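Local coordinates for protein leucyl-tRNA synthetase subunit alpha (Aquifex aeolicus, PDB 3O0A) that probably hydrolyses wrongly charged tRNA(Leu), as the CP1 editing domain of an enzyme that joins leucine to its tRNA, at residues F55-P60 against N128-E133; V107-Y112 against I122-A127. All blocks are in the same frame, centred on the assembly; numbering follows the deposited sequence.

Contact 1: F55-P60 against N128-E133; sequences FVVLAP and NYVLYE
Val-130 meets Val-57 and Ala-59 in an apolar contact with no hydrogen bond across it, a worked example of a loop held against a strand end mainly by apolar packing. From its CB, which lies 3.8 Å from Val-57 CG1, the valine of the loop sends out two methyls with different tasks. CG1, anti to the backbone N (chi1 172°), rests on the backbone where the strand ends, 3.7 Å from Ala-59 N. CG2 presses on Val-57 CG1 at 3.4 Å, closer than two methyls usually pack, and at the same time sits above the centre of the ring of Tyr-129, its own neighbour in the chain. Cut back to an alanine, this residue would lose both methyls, which would probably open a gap against Val-57 and take the methyl off that ring face.

The carbonyl of Val-130 takes part too: Ala-59 CB lies 3.3 Å from Val-130 O, and Ala-59 CA makes a CH...O contact with the same oxygen. Ala-59 CB is also 3.9 Å from Tyr-132 CB, near the plane of the Tyr-132 ring at its edge. At the other end, Tyr-129 OH approaches Val-57 CG2 to 4.1 Å, and its polar partner is Asp-149 of helix 147-156.

The contact lies in the editing domain, where 128-133 leaves strand 121-127 and folds over the end of strand 55-58. Strand 138-141 receives side chains from both segments, Val-57 touching Cys-141 and Val-130 touching Ile-139, whereas helix 95-99 is met by Pro-60 and Leu-131 through Arg-98.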
ATOM      1  N   PHE A  55       4.593  -2.762   1.433  1.00 13.30           N
ATOM      2  CA  PHE A  55       4.591  -1.674   0.456  1.00 12.53           C
ATOM      3  C   PHE A  55       3.161  -1.285   0.099  1.00 12.44           C
ATOM      4  O   PHE A  55       2.209  -1.992   0.463  1.00 11.66           O
ATOM      5  CB  PHE A  55       5.443  -2.012  -0.801  1.00 13.22           C
ATOM      6  CG  PHE A  55       5.005  -3.239  -1.563  1.00 14.00           C
ATOM      7  CD1 PHE A  55       5.310  -4.525  -1.106  1.00 16.92           C
ATOM      8  CD2 PHE A  55       4.373  -3.104  -2.797  1.00 14.54           C
ATOM      9  CE1 PHE A  55       4.938  -5.653  -1.841  1.00 15.94           C
ATOM     10  CE2 PHE A  55       3.997  -4.227  -3.539  1.00 16.41           C
ATOM     11  CZ  PHE A  55       4.278  -5.504  -3.055  1.00 16.97           C
ATOM     12  N   VAL A  56       3.029  -0.129  -0.552  1.00 11.18           N
ATOM     13  CA  VAL A  56       1.757   0.399  -1.009  1.00 11.70           C
ATOM     14  C   VAL A  56       1.841   0.557  -2.517  1.00 11.98           C
ATOM     15  O   VAL A  56       2.888   0.955  -3.033  1.00 12.06           O
ATOM     16  CB  VAL A  56       1.481   1.767  -0.324  1.00 10.99           C
ATOM     17  CG1 VAL A  56       0.271   2.488  -0.931  1.00 11.67           C
ATOM     18  CG2 VAL A  56       1.292   1.565   1.186  1.00 11.92           C
ATOM     19  N   VAL A  57       0.757   0.232  -3.224  1.00 12.18           N
ATOM     20  CA  VAL A  57       0.710   0.442  -4.678  1.00 12.21           C
ATOM     21  C   VAL A  57      -0.490   1.297  -5.088  1.00 11.59           C
ATOM     22  O   VAL A  57      -1.621   1.023  -4.689  1.00 11.44           O
ATOM     23  CB  VAL A  57       0.673  -0.887  -5.475  1.00 12.38           C
ATOM     24  CG1 VAL A  57       0.462  -0.598  -6.962  1.00 14.84           C
ATOM     25  CG2 VAL A  57       1.972  -1.680  -5.278  1.00 13.91           C
ATOM     26  N   LEU A  58      -0.231   2.334  -5.884  1.00 10.48           N
ATOM     27  CA  LEU A  58      -1.277   3.145  -6.481  1.00 10.68           C
ATOM     28  C   LEU A  58      -1.469   2.679  -7.909  1.00 10.04           C
ATOM     29  O   LEU A  58      -0.492   2.403  -8.613  1.00 10.38           O
ATOM     30  CB  LEU A  58      -0.844   4.617  -6.524  1.00  9.88           C
ATOM     31  CG  LEU A  58      -0.971   5.461  -5.244  1.00 12.31           C
ATOM     32  CD1 LEU A  58      -0.478   4.759  -3.998  1.00 16.54           C
ATOM     33  CD2 LEU A  58      -0.310   6.838  -5.431  1.00 11.30           C
ATOM     34  N   ALA A  59      -2.717   2.604  -8.351  1.00 10.78           N
ATOM     35  CA  ALA A  59      -2.974   2.446  -9.786  1.00 11.11           C
ATOM     36  C   ALA A  59      -2.272   3.577 -10.576  1.00 11.74           C
ATOM     37  O   ALA A  59      -2.118   4.696 -10.081  1.00 10.56           O
ATOM     38  CB  ALA A  59      -4.447   2.457 -10.054  1.00 12.06           C
ATOM     39  N   PRO A  60      -1.845   3.291 -11.819  1.00 12.67           N
ATOM     40  CA  PRO A  60      -1.121   4.291 -12.622  1.00 13.31           C
ATOM     41  C   PRO A  60      -1.885   5.602 -12.785  1.00 13.18           C
ATOM     42  O   PRO A  60      -1.256   6.672 -12.854  1.00 13.26           O
ATOM     43  CB  PRO A  60      -0.960   3.615 -13.989  1.00 14.17           C
ATOM     44  CG  PRO A  60      -1.192   2.161 -13.749  1.00 15.37           C
ATOM     45  CD  PRO A  60      -2.031   2.014 -12.531  1.00 13.48           C
ATOM     46  N   ASN A 128       0.982  -1.984 -12.743  1.00 16.75           N
ATOM     47  CA  ASN A 128      -0.050  -2.276 -13.748  1.00 17.95           C
ATOM     48  C   ASN A 128      -1.205  -3.124 -13.227  1.00 18.90           C
ATOM     49  O   ASN A 128      -2.355  -2.954 -13.658  1.00 20.44           O
ATOM     50  CB  ASN A 128       0.546  -2.898 -15.020  1.00 19.07           C
ATOM     51  CG  ASN A 128       1.230  -4.235 -14.773  1.00 19.19           C
ATOM     52  OD1 ASN A 128       1.496  -4.622 -13.633  1.00 18.66           O
ATOM     53  ND2 ASN A 128       1.526  -4.948 -15.864  1.00 21.51           N
ATOM     54  N   TYR A 129      -0.914  -4.010 -12.276  1.00 19.26           N
ATOM     55  CA  TYR A 129      -1.915  -4.982 -11.811  1.00 19.38           C
ATOM     56  C   TYR A 129      -2.983  -4.396 -10.872  1.00 18.84           C
ATOM     57  O   TYR A 129      -3.987  -5.052 -10.568  1.00 18.59           O
ATOM     58  CB  TYR A 129      -1.225  -6.217 -11.200  1.00 20.37           C
ATOM     59  CG  TYR A 129      -0.663  -6.042  -9.796  1.00 20.24           C
ATOM     60  CD1 TYR A 129       0.597  -5.463  -9.582  1.00 21.14           C
ATOM     61  CD2 TYR A 129      -1.371  -6.493  -8.682  1.00 20.47           C
ATOM     62  CE1 TYR A 129       1.120  -5.307  -8.284  1.00 19.63           C
ATOM     63  CE2 TYR A 129      -0.857  -6.340  -7.379  1.00 19.74           C
ATOM     64  CZ  TYR A 129       0.384  -5.763  -7.188  1.00 20.39           C
ATOM     65  OH  TYR A 129       0.886  -5.630  -5.908  1.00 20.54           O
ATOM     66  N   VAL A 130      -2.762  -3.162 -10.427  1.00 17.20           N
ATOM     67  CA  VAL A 130      -3.678  -2.491  -9.542  1.00 17.29           C
ATOM     68  C   VAL A 130      -4.551  -1.572 -10.385  1.00 17.21           C
ATOM     69  O   VAL A 130      -4.054  -0.663 -11.046  1.00 16.38           O
ATOM     70  CB  VAL A 130      -2.905  -1.724  -8.425  1.00 16.21           C
ATOM     71  CG1 VAL A 130      -3.849  -0.857  -7.603  1.00 16.55           C
ATOM     72  CG2 VAL A 130      -2.192  -2.726  -7.530  1.00 16.61           C
ATOM     73  N   LEU A 131      -5.852  -1.849 -10.381  1.00 18.15           N
ATOM     74  CA  LEU A 131      -6.783  -1.080 -11.198  1.00 18.89           C
ATOM     75  C   LEU A 131      -7.345   0.077 -10.391  1.00 19.05           C
ATOM     76  O   LEU A 131      -7.707  -0.092  -9.229  1.00 18.68           O
ATOM     77  CB  LEU A 131      -7.909  -1.976 -11.730  1.00 19.51           C
ATOM     78  CG  LEU A 131      -7.463  -3.118 -12.660  1.00 19.35           C
ATOM     79  CD1 LEU A 131      -8.659  -3.977 -13.110  1.00 22.75           C
ATOM     80  CD2 LEU A 131      -6.691  -2.589 -13.871  1.00 19.80           C
ATOM     81  N   TYR A 132      -7.439   1.247 -11.020  1.00 19.81           N
ATOM     82  CA  TYR A 132      -7.974   2.424 -10.342  1.00 20.23           C
ATOM     83  C   TYR A 132      -9.395   2.192  -9.813  1.00 20.97           C
ATOM     84  O   TYR A 132      -9.787   2.756  -8.794  1.00 20.43           O
ATOM     85  CB  TYR A 132      -7.907   3.660 -11.251  1.00 20.96           C
ATOM     86  CG  TYR A 132      -8.282   4.942 -10.536  1.00 21.06           C
ATOM     87  CD1 TYR A 132      -7.553   5.384  -9.431  1.00 20.02           C
ATOM     88  CD2 TYR A 132      -9.369   5.700 -10.950  1.00 24.69           C
ATOM     89  CE1 TYR A 132      -7.896   6.555  -8.763  1.00 21.28           C
ATOM     90  CE2 TYR A 132      -9.722   6.880 -10.286  1.00 25.17           C
ATOM     91  CZ  TYR A 132      -8.976   7.296  -9.198  1.00 22.44           C
ATOM     92  OH  TYR A 132      -9.326   8.456  -8.540  1.00 23.40           O
ATOM     93  N   GLU A 133     -10.141   1.333 -10.507  1.00 22.13           N
ATOM     94  CA  GLU A 133     -11.543   1.070 -10.198  1.00 23.99           C
ATOM     95  C   GLU A 133     -11.752   0.191  -8.965  1.00 23.89           C
ATOM     96  O   GLU A 133     -12.858   0.152  -8.412  1.00 25.34           O
ATOM     97  CB  GLU A 133     -12.238   0.431 -11.412  1.00 24.95           C
ATOM     98  CG  GLU A 133     -12.277   1.325 -12.662  1.00 28.12           C
ATOM     99  CD  GLU A 133     -10.920   1.490 -13.349  1.00 29.70           C
ATOM    100  OE1 GLU A 133     -10.084   0.565 -13.279  1.00 29.83           O
ATOM    101  OE2 GLU A 133     -10.685   2.562 -13.959  1.00 33.47           O
TER

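Contact 2: V107-Y112 against I122-A127; sequences VFLGVY and IPVWSA
Phe-108 and Trp-125, a non-hydrogen-bonded pair of this antiparallel beta hairpin, cross at about a right angle as side chains on the same face of the sheet. The indole lies beneath the start of the phenylalanine side chain: Phe-108 CB stands 3.8 Å from the centroid of the six-membered ring, a CH-pi contact over the face. With CG anti to its own N (chi1 174°), the phenyl ring then extends past the five-membered ring, their planes inclined at 35°, and carries CE1 to 3.6 Å from Pro-123 CB. Tyr-112 reaches that same CB through CE2, so the proline packs against both rings, and Tyr-112 CE1 meets the edge of the Phe-108 ring in its plane.

On the other side, Leu-109 CD1 touches Val-124 CG1 at 4.0 Å, and Val-111 CG2 packs against Val-124 CB; here helix 64-74 adds Leu-68 beside both Leu-109 and Val-111. Four backbone hydrogen bonds run between these layers, two joining Val-107 to Ser-126 and one each from Leu-109 N to Val-124 O and from Val-124 N to Val-111 O. Between the last two the register slips by two residues at a beta bulge, where Gly-110 turns the corner with a positive phi of 84°.

The main-chain bonds thus set the register before and after the bulge without side-chain polar groups, and the Ser-126 hydroxyl instead bonds Leu-58 O, tying the hairpin to strand 55-58.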
ATOM      1  N   VAL A 107       6.819   0.898 -10.735  1.00 14.43           N
ATOM      2  CA  VAL A 107       7.838   1.924 -10.560  1.00 14.06           C
ATOM      3  C   VAL A 107       7.756   2.467  -9.138  1.00 13.29           C
ATOM      4  O   VAL A 107       6.658   2.582  -8.573  1.00 12.47           O
ATOM      5  CB  VAL A 107       7.687   3.082 -11.581  1.00 14.26           C
ATOM      6  CG1 VAL A 107       8.013   2.610 -13.000  1.00 16.16           C
ATOM      7  CG2 VAL A 107       6.296   3.731 -11.520  1.00 13.12           C
ATOM      8  N   PHE A 108       8.910   2.764  -8.554  1.00 12.70           N
ATOM      9  CA  PHE A 108       8.957   3.283  -7.176  1.00 12.85           C
ATOM     10  C   PHE A 108       8.748   4.790  -7.233  1.00 11.80           C
ATOM     11  O   PHE A 108       9.389   5.472  -8.042  1.00 12.62           O
ATOM     12  CB  PHE A 108      10.308   2.926  -6.550  1.00 13.96           C
ATOM     13  CG  PHE A 108      10.561   3.515  -5.179  1.00 13.55           C
ATOM     14  CD1 PHE A 108       9.580   3.519  -4.186  1.00 13.02           C
ATOM     15  CD2 PHE A 108      11.825   4.035  -4.882  1.00 15.21           C
ATOM     16  CE1 PHE A 108       9.851   4.062  -2.924  1.00 12.72           C
ATOM     17  CE2 PHE A 108      12.120   4.568  -3.634  1.00 16.29           C
ATOM     18  CZ  PHE A 108      11.129   4.582  -2.639  1.00 12.13           C
ATOM     19  N   LEU A 109       7.852   5.298  -6.387  1.00 11.31           N
ATOM     20  CA  LEU A 109       7.549   6.733  -6.351  1.00 10.65           C
ATOM     21  C   LEU A 109       8.494   7.565  -5.475  1.00 11.39           C
ATOM     22  O   LEU A 109       8.428   8.797  -5.480  1.00 11.70           O
ATOM     23  CB  LEU A 109       6.082   6.953  -5.946  1.00 10.15           C
ATOM     24  CG  LEU A 109       5.034   6.227  -6.805  1.00  9.71           C
ATOM     25  CD1 LEU A 109       3.611   6.670  -6.365  1.00 10.38           C
ATOM     26  CD2 LEU A 109       5.243   6.406  -8.336  1.00 11.83           C
ATOM     27  N   GLY A 110       9.376   6.900  -4.730  1.00 11.33           N
ATOM     28  CA  GLY A 110      10.410   7.597  -3.975  1.00 11.79           C
ATOM     29  C   GLY A 110       9.979   8.113  -2.612  1.00 11.36           C
ATOM     30  O   GLY A 110      10.703   8.879  -1.977  1.00 12.48           O
ATOM     31  N   VAL A 111       8.799   7.704  -2.156  1.00 10.78           N
ATOM     32  CA  VAL A 111       8.334   8.099  -0.825  1.00 11.09           C
ATOM     33  C   VAL A 111       7.969   6.859  -0.030  1.00 10.94           C
ATOM     34  O   VAL A 111       7.729   5.795  -0.609  1.00 10.98           O
ATOM     35  CB  VAL A 111       7.113   9.059  -0.887  1.00  9.91           C
ATOM     36  CG1 VAL A 111       7.520  10.387  -1.573  1.00 11.65           C
ATOM     37  CG2 VAL A 111       5.916   8.413  -1.616  1.00 11.37           C
ATOM     38  N   TYR A 112       7.915   7.022   1.288  1.00 11.27           N
ATOM     39  CA  TYR A 112       7.536   5.941   2.191  1.00 11.97           C
ATOM     40  C   TYR A 112       6.309   6.338   2.997  1.00 11.77           C
ATOM     41  O   TYR A 112       6.259   7.418   3.609  1.00 12.08           O
ATOM     42  CB  TYR A 112       8.702   5.613   3.117  1.00 13.73           C
ATOM     43  CG  TYR A 112       9.906   5.113   2.361  1.00 15.19           C
ATOM     44  CD1 TYR A 112      10.792   6.003   1.748  1.00 15.93           C
ATOM     45  CD2 TYR A 112      10.145   3.747   2.235  1.00 17.96           C
ATOM     46  CE1 TYR A 112      11.898   5.531   1.028  1.00 16.40           C
ATOM     47  CE2 TYR A 112      11.246   3.275   1.543  1.00 17.82           C
ATOM     48  CZ  TYR A 112      12.106   4.163   0.936  1.00 18.95           C
ATOM     49  OH  TYR A 112      13.195   3.680   0.250  1.00 18.42           O
ATOM     50  N   ILE A 122       6.987   2.207   4.737  1.00 13.94           N
ATOM     51  CA  ILE A 122       6.976   1.236   3.647  1.00 13.40           C
ATOM     52  C   ILE A 122       6.903   1.962   2.292  1.00 12.80           C
ATOM     53  O   ILE A 122       6.214   2.974   2.179  1.00 11.93           O
ATOM     54  CB  ILE A 122       5.843   0.175   3.819  1.00 13.24           C
ATOM     55  CG1 ILE A 122       4.458   0.823   3.875  1.00 12.23           C
ATOM     56  CG2 ILE A 122       6.077  -0.679   5.087  1.00 13.58           C
ATOM     57  CD1 ILE A 122       3.320  -0.198   3.825  1.00 13.47           C
ATOM     58  N   PRO A 123       7.644   1.470   1.274  1.00 13.01           N
ATOM     59  CA  PRO A 123       7.752   2.205   0.010  1.00 12.77           C
ATOM     60  C   PRO A 123       6.458   2.237  -0.803  1.00 12.17           C
ATOM     61  O   PRO A 123       5.701   1.259  -0.820  1.00 12.55           O
ATOM     62  CB  PRO A 123       8.848   1.443  -0.745  1.00 13.77           C
ATOM     63  CG  PRO A 123       8.765   0.058  -0.206  1.00 13.44           C
ATOM     64  CD  PRO A 123       8.422   0.215   1.240  1.00 13.69           C
ATOM     65  N   VAL A 124       6.212   3.372  -1.457  1.00 11.27           N
ATOM     66  CA  VAL A 124       5.048   3.539  -2.312  1.00 11.00           C
ATOM     67  C   VAL A 124       5.448   3.399  -3.776  1.00 11.08           C
ATOM     68  O   VAL A 124       6.331   4.113  -4.249  1.00 11.13           O
ATOM     69  CB  VAL A 124       4.354   4.887  -2.078  1.00 10.44           C
ATOM     70  CG1 VAL A 124       3.025   4.946  -2.856  1.00 10.59           C
ATOM     71  CG2 VAL A 124       4.101   5.099  -0.591  1.00 10.80           C
ATOM     72  N   TRP A 125       4.771   2.473  -4.451  1.00 11.42           N
ATOM     73  CA  TRP A 125       4.964   2.135  -5.859  1.00 12.01           C
ATOM     74  C   TRP A 125       3.692   2.411  -6.668  1.00 11.35           C
ATOM     75  O   TRP A 125       2.611   2.616  -6.105  1.00 11.15           O
ATOM     76  CB  TRP A 125       5.300   0.643  -5.955  1.00 13.00           C
ATOM     77  CG  TRP A 125       6.669   0.308  -5.516  1.00 14.60           C
ATOM     78  CD1 TRP A 125       7.184   0.379  -4.244  1.00 14.33           C
ATOM     79  CD2 TRP A 125       7.720  -0.163  -6.350  1.00 15.95           C
ATOM     80  NE1 TRP A 125       8.506  -0.016  -4.247  1.00 15.87           N
ATOM     81  CE2 TRP A 125       8.860  -0.349  -5.528  1.00 15.78           C
ATOM     82  CE3 TRP A 125       7.818  -0.436  -7.719  1.00 16.39           C
ATOM     83  CZ2 TRP A 125      10.075  -0.808  -6.032  1.00 16.85           C
ATOM     84  CZ3 TRP A 125       9.036  -0.882  -8.226  1.00 17.28           C
ATOM     85  CH2 TRP A 125      10.147  -1.058  -7.384  1.00 16.80           C
ATOM     86  N   SER A 126       3.825   2.453  -7.992  1.00 11.72           N
ATOM     87  CA  SER A 126       2.671   2.325  -8.881  1.00 12.00           C
ATOM     88  C   SER A 126       2.889   1.057  -9.690  1.00 13.13           C
ATOM     89  O   SER A 126       4.036   0.707  -9.989  1.00 13.81           O
ATOM     90  CB  SER A 126       2.531   3.537  -9.802  1.00 11.49           C
ATOM     91  OG  SER A 126       1.337   3.488 -10.566  1.00 13.52           O
ATOM     92  N   ALA A 127       1.804   0.355 -10.016  1.00 13.57           N
ATOM     93  CA  ALA A 127       1.912  -0.917 -10.764  1.00 14.68           C
ATOM     94  C   ALA A 127       0.733  -1.208 -11.682  1.00 14.93           C
ATOM     95  O   ALA A 127      -0.372  -0.724 -11.446  1.00 15.23           O
ATOM     96  CB  ALA A 127       2.153  -2.087  -9.810  1.00 15.46           C
TER

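Of the segments in these contacts, 55-60 comes first along the chain, after strands 6-13 and 37-44, with helices 64-74, 80-91 and 95-99 following it. The chain then enters 107-112, turns, and returns through 122-127, so contact 2 closes a short hairpin loop. Directly afterwards, 128-133 comes back to 55-60, and contact 1 closes the longer loop that encloses the hairpin; the two nest and do not cross. Strand 121-127 lies between strands 106-114 and 55-58 in the mixed sheet. Val-56 O and Leu-58 N, at 2.8 Å from Trp-125 N and 2.9 Å from Trp-125 O respectively, probably hydrogen-bond the contacts together, tying the hairpin, strand 55-58 and the loop after the hairpin into one unit.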